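Local coordinates for phosphoethanolamine N-methyltransferase 1 (Haemonchus contortus, PDB 4KRG), which probably transfers a methyl group from S-adenosylmethionine to phosphoethanolamine, an early step on the nematode route to phosphocholine, at residues 123-128 with 154-159. Residues are numbered along the deposited sequence; the frame is centred on the assembly and turned at random.
Sequences DLVFTN and GYIHLR. With SAH (S-adenosyl-L-homocysteine), chain D.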
ATOM      1  N   ASP A 123      17.678  12.760   4.568  1.00 17.60           N
ATOM      2  CA  ASP A 123      17.294  11.567   5.305  1.00 17.66           C
ATOM      3  C   ASP A 123      15.894  11.120   4.937  1.00 15.97           C
ATOM      4  O   ASP A 123      15.567   9.942   5.039  1.00 17.35           O
ATOM      5  CB  ASP A 123      17.358  11.835   6.805  1.00 18.41           C
ATOM      6  CG  ASP A 123      18.751  12.179   7.266  1.00 21.06           C
ATOM      7  OD1 ASP A 123      19.621  11.291   7.189  1.00 22.02           O
ATOM      8  OD2 ASP A 123      18.988  13.333   7.687  1.00 24.01           O
ATOM      9  N   LEU A 124      15.066  12.072   4.526  1.00 16.26           N
ATOM     10  CA  LEU A 124      13.704  11.776   4.094  1.00 15.37           C
ATOM     11  C   LEU A 124      13.385  12.517   2.805  1.00 16.89           C
ATOM     12  O   LEU A 124      13.576  13.727   2.717  1.00 16.32           O
ATOM     13  CB  LEU A 124      12.695  12.177   5.172  1.00 12.34           C
ATOM     14  CG  LEU A 124      11.205  12.033   4.819  1.00 14.44           C
ATOM     15  CD1 LEU A 124      10.824  10.579   4.608  1.00 16.65           C
ATOM     16  CD2 LEU A 124      10.328  12.653   5.897  1.00 15.35           C
ATOM     17  N   VAL A 125      12.927  11.781   1.801  1.00 16.34           N
ATOM     18  CA  VAL A 125      12.347  12.387   0.616  1.00 15.46           C
ATOM     19  C   VAL A 125      10.842  12.251   0.778  1.00 16.74           C
ATOM     20  O   VAL A 125      10.307  11.143   0.771  1.00 17.18           O
ATOM     21  CB  VAL A 125      12.833  11.691  -0.683  1.00 15.20           C
ATOM     22  CG1 VAL A 125      12.046  12.181  -1.902  1.00 14.17           C
ATOM     23  CG2 VAL A 125      14.317  11.940  -0.891  1.00 16.25           C
ATOM     24  N   PHE A 126      10.162  13.374   0.969  1.00 15.99           N
ATOM     25  CA  PHE A 126       8.734  13.342   1.228  1.00 12.74           C
ATOM     26  C   PHE A 126       7.951  13.832   0.029  1.00 13.65           C
ATOM     27  O   PHE A 126       8.191  14.930  -0.478  1.00 14.11           O
ATOM     28  CB  PHE A 126       8.375  14.203   2.436  1.00 14.85           C
ATOM     29  CG  PHE A 126       6.903  14.211   2.745  1.00 13.38           C
ATOM     30  CD1 PHE A 126       6.348  13.238   3.567  1.00 12.84           C
ATOM     31  CD2 PHE A 126       6.067  15.179   2.200  1.00 12.32           C
ATOM     32  CE1 PHE A 126       4.988  13.235   3.848  1.00 11.50           C
ATOM     33  CE2 PHE A 126       4.702  15.176   2.475  1.00 12.73           C
ATOM     34  CZ  PHE A 126       4.168  14.204   3.295  1.00 12.18           C
ATOM     35  N   THR A 127       7.003  13.021  -0.420  1.00 13.59           N
ATOM     36  CA  THR A 127       6.076  13.449  -1.447  1.00 12.90           C
ATOM     37  C   THR A 127       4.672  12.993  -1.076  1.00 13.03           C
ATOM     38  O   THR A 127       4.492  12.075  -0.277  1.00 13.68           O
ATOM     39  CB  THR A 127       6.442  12.883  -2.830  1.00 15.44           C
ATOM     40  OG1 THR A 127       6.277  11.463  -2.817  1.00 18.33           O
ATOM     41  CG2 THR A 127       7.878  13.238  -3.213  1.00 13.38           C
ATOM     42  N   ASN A 128       3.682  13.645  -1.665  1.00 14.54           N
ATOM     43  CA  ASN A 128       2.284  13.298  -1.457  1.00 15.64           C
ATOM     44  C   ASN A 128       1.517  13.807  -2.672  1.00 16.45           C
ATOM     45  O   ASN A 128       1.412  15.018  -2.866  1.00 16.98           O
ATOM     46  CB  ASN A 128       1.761  13.924  -0.151  1.00 13.77           C
ATOM     47  CG  ASN A 128       0.338  13.490   0.187  1.00 13.62           C
ATOM     48  OD1 ASN A 128       0.119  12.426   0.772  1.00 15.92           O
ATOM     49  ND2 ASN A 128      -0.634  14.315  -0.176  1.00 14.90           N
ATOM     50  N   GLY A 154      18.041   5.890   4.995  1.00 19.94           N
ATOM     51  CA  GLY A 154      17.093   6.942   4.673  1.00 18.41           C
ATOM     52  C   GLY A 154      15.766   6.409   4.166  1.00 15.99           C
ATOM     53  O   GLY A 154      15.668   5.261   3.753  1.00 18.85           O
ATOM     54  N   TYR A 155      14.745   7.255   4.182  1.00 14.40           N
ATOM     55  CA  TYR A 155      13.403   6.855   3.775  1.00 13.06           C
ATOM     56  C   TYR A 155      12.839   7.759   2.692  1.00 15.44           C
ATOM     57  O   TYR A 155      13.248   8.913   2.549  1.00 15.31           O
ATOM     58  CB  TYR A 155      12.459   6.934   4.962  1.00 16.11           C
ATOM     59  CG  TYR A 155      12.646   5.881   6.024  1.00 17.22           C
ATOM     60  CD1 TYR A 155      11.908   4.708   5.996  1.00 17.92           C
ATOM     61  CD2 TYR A 155      13.524   6.081   7.080  1.00 17.75           C
ATOM     62  CE1 TYR A 155      12.054   3.757   6.981  1.00 17.43           C
ATOM     63  CE2 TYR A 155      13.674   5.136   8.070  1.00 17.90           C
ATOM     64  CZ  TYR A 155      12.936   3.979   8.016  1.00 20.45           C
ATOM     65  OH  TYR A 155      13.086   3.041   9.001  1.00 22.84           O
ATOM     66  N   ILE A 156      11.888   7.223   1.931  1.00 13.89           N
ATOM     67  CA  ILE A 156      11.077   8.024   1.027  1.00 15.64           C
ATOM     68  C   ILE A 156       9.610   7.702   1.285  1.00 15.85           C
ATOM     69  O   ILE A 156       9.239   6.538   1.453  1.00 14.61           O
ATOM     70  CB  ILE A 156      11.468   7.823  -0.471  1.00 17.21           C
ATOM     71  CG1 ILE A 156      10.485   8.542  -1.395  1.00 18.45           C
ATOM     72  CG2 ILE A 156      11.574   6.347  -0.834  1.00 18.47           C
ATOM     73  CD1 ILE A 156      10.917   8.537  -2.848  1.00 22.84           C
ATOM     74  N   HIS A 157       8.791   8.741   1.370  1.00 13.61           N
ATOM     75  CA  HIS A 157       7.357   8.556   1.481  1.00 12.57           C
ATOM     76  C   HIS A 157       6.712   8.949   0.161  1.00 13.51           C
ATOM     77  O   HIS A 157       7.002  10.014  -0.385  1.00 13.44           O
ATOM     78  CB  HIS A 157       6.770   9.415   2.601  1.00 13.47           C
ATOM     79  CG  HIS A 157       5.274   9.361   2.669  1.00 14.18           C
ATOM     80  ND1 HIS A 157       4.467  10.167   1.899  1.00 14.20           N
ATOM     81  CD2 HIS A 157       4.446   8.588   3.412  1.00 12.59           C
ATOM     82  CE1 HIS A 157       3.197   9.894   2.163  1.00 14.30           C
ATOM     83  NE2 HIS A 157       3.161   8.938   3.071  1.00 12.58           N
ATOM     84  N   LEU A 158       5.827   8.091  -0.338  1.00 11.11           N
ATOM     85  CA  LEU A 158       5.035   8.418  -1.514  1.00 12.47           C
ATOM     86  C   LEU A 158       3.574   8.114  -1.228  1.00 12.15           C
ATOM     87  O   LEU A 158       3.267   7.220  -0.459  1.00 13.44           O
ATOM     88  CB  LEU A 158       5.514   7.615  -2.714  1.00 15.18           C
ATOM     89  CG  LEU A 158       6.998   7.812  -3.037  1.00 16.26           C
ATOM     90  CD1 LEU A 158       7.662   6.469  -3.278  1.00 19.80           C
ATOM     91  CD2 LEU A 158       7.163   8.705  -4.244  1.00 19.16           C
ATOM     92  N   ARG A 159       2.683   8.880  -1.838  1.00 14.08           N
ATOM     93  CA  ARG A 159       1.251   8.649  -1.730  1.00 13.05           C
ATOM     94  C   ARG A 159       0.642   9.024  -3.065  1.00 13.69           C
ATOM     95  O   ARG A 159       0.864  10.129  -3.560  1.00 13.04           O
ATOM     96  CB  ARG A 159       0.643   9.521  -0.634  1.00 11.73           C
ATOM     97  CG  ARG A 159      -0.870   9.372  -0.516  1.00 13.79           C
ATOM     98  CD  ARG A 159      -1.640  10.438  -1.287  1.00 14.32           C
ATOM     99  NE  ARG A 159      -3.054  10.414  -0.921  1.00 13.91           N
ATOM    100  CZ  ARG A 159      -3.561  11.033   0.142  1.00 15.57           C
ATOM    101  NH1 ARG A 159      -2.775  11.739   0.948  1.00 13.89           N
ATOM    102  NH2 ARG A 159      -4.857  10.946   0.397  1.00 16.82           N
TER
HETATM  103  N   SAH D 502       1.767  17.632  -1.950  1.00 15.80           N
HETATM  104  CA  SAH D 502       0.868  18.742  -1.595  1.00 17.99           C
HETATM  105  CB  SAH D 502       0.173  19.254  -2.903  1.00 19.70           C
HETATM  106  CG  SAH D 502      -0.559  18.163  -3.683  1.00 16.76           C
HETATM  107  SD  SAH D 502      -1.178  18.660  -5.317  1.00 21.78           S
HETATM  108  C   SAH D 502      -0.123  18.322  -0.585  1.00 21.17           C
HETATM  109  O   SAH D 502      -0.551  17.178  -0.591  1.00 18.76           O
HETATM  110  OXT SAH D 502      -0.722  19.179   0.028  1.00 23.31           O
HETATM  111  C5' SAH D 502       0.267  18.618  -6.408  1.00 20.42           C
HETATM  112  C4' SAH D 502       1.351  19.520  -6.170  1.00 20.70           C
HETATM  113  O4' SAH D 502       2.546  19.024  -6.831  1.00 19.38           O
HETATM  114  C3' SAH D 502       1.081  20.854  -6.740  1.00 22.02           C
HETATM  115  O3' SAH D 502       1.597  21.842  -5.877  1.00 20.99           O
HETATM  116  C2' SAH D 502       1.823  20.866  -7.993  1.00 22.73           C
HETATM  117  O2' SAH D 502       2.181  22.171  -8.353  1.00 21.89           O
HETATM  118  C1' SAH D 502       3.008  20.035  -7.672  1.00 20.21           C
HETATM  119  N9  SAH D 502       3.683  19.446  -8.881  1.00 19.49           N
HETATM  120  C8  SAH D 502       3.154  18.613  -9.786  1.00 18.29           C
HETATM  121  N7  SAH D 502       4.142  18.228 -10.597  1.00 16.46           N
HETATM  122  C5  SAH D 502       5.286  18.800 -10.215  1.00 18.92           C
HETATM  123  C6  SAH D 502       6.606  18.756 -10.695  1.00 20.31           C
HETATM  124  N6  SAH D 502       6.945  18.002 -11.794  1.00 17.29           N
HETATM  125  N1  SAH D 502       7.539  19.473 -10.044  1.00 20.67           N
HETATM  126  C2  SAH D 502       7.244  20.209  -8.979  1.00 18.03           C
HETATM  127  N3  SAH D 502       5.990  20.272  -8.500  1.00 19.97           N
HETATM  128  C4  SAH D 502       5.000  19.581  -9.093  1.00 20.79           C
HETATM  129  O   HOH W   1       3.614  10.987  -3.492  1.00 14.09           O
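V125 and I156 pair as neighbours on two parallel strands of the Rossmann-like methyltransferase fold, a worked example of how regular strand pairing gives way to a cofactor site toward the strands' C-terminal ends. The regular part is quickly told: Y155 N binds D123 O, V125 N binds Y155 O, and H157 N binds V125 O at 2.9 Å. At T127 a side chain joins the pattern: H157 O accepts hydrogen bonds from both T127 N and T127 OG1, the hydroxyl reaching a lone pair in the carbonyl plane at 2.9 Å. A water that accepts from R159 N donates to T127 OG1, leaving T127 O to the H157 ring.

The imidazole of H157 can be followed outward. CB lies 4.0 Å from F126 CD1, and CG, anti to the backbone N (chi1 174°), keeps the ring alongside that phenyl group. The planes are 12° from parallel, but the offset is large and little of one ring lies over the other. ND1, 3.7 Å from F126 CE1, donates to T127 O at 2.9 Å, with the oxygen almost in the imidazole plane, which fixes the ring's rotation. CE1 also lies near T127 O, and at the tip NE2 is hydrogen-bonded to ND1 of H233 on antiparallel strand 231-240.

N128 carries the principle to the ligand. Its backbone O accepts from the amino N of S-adenosylhomocysteine at 2.8 Å, while ND2 donates to the ligand's carboxylate O. R159, bent at chi2, folds its chain past N128 OD1 and is itself anchored by a salt bridge to D45 and a hydrogen bond from NE to Q231. Second-shell R159 thereby helps orient the first-shell amide: NH1 meets a lone pair of N128 OD1 at 3.0 Å, with the amide and guanidinium planes 83° apart.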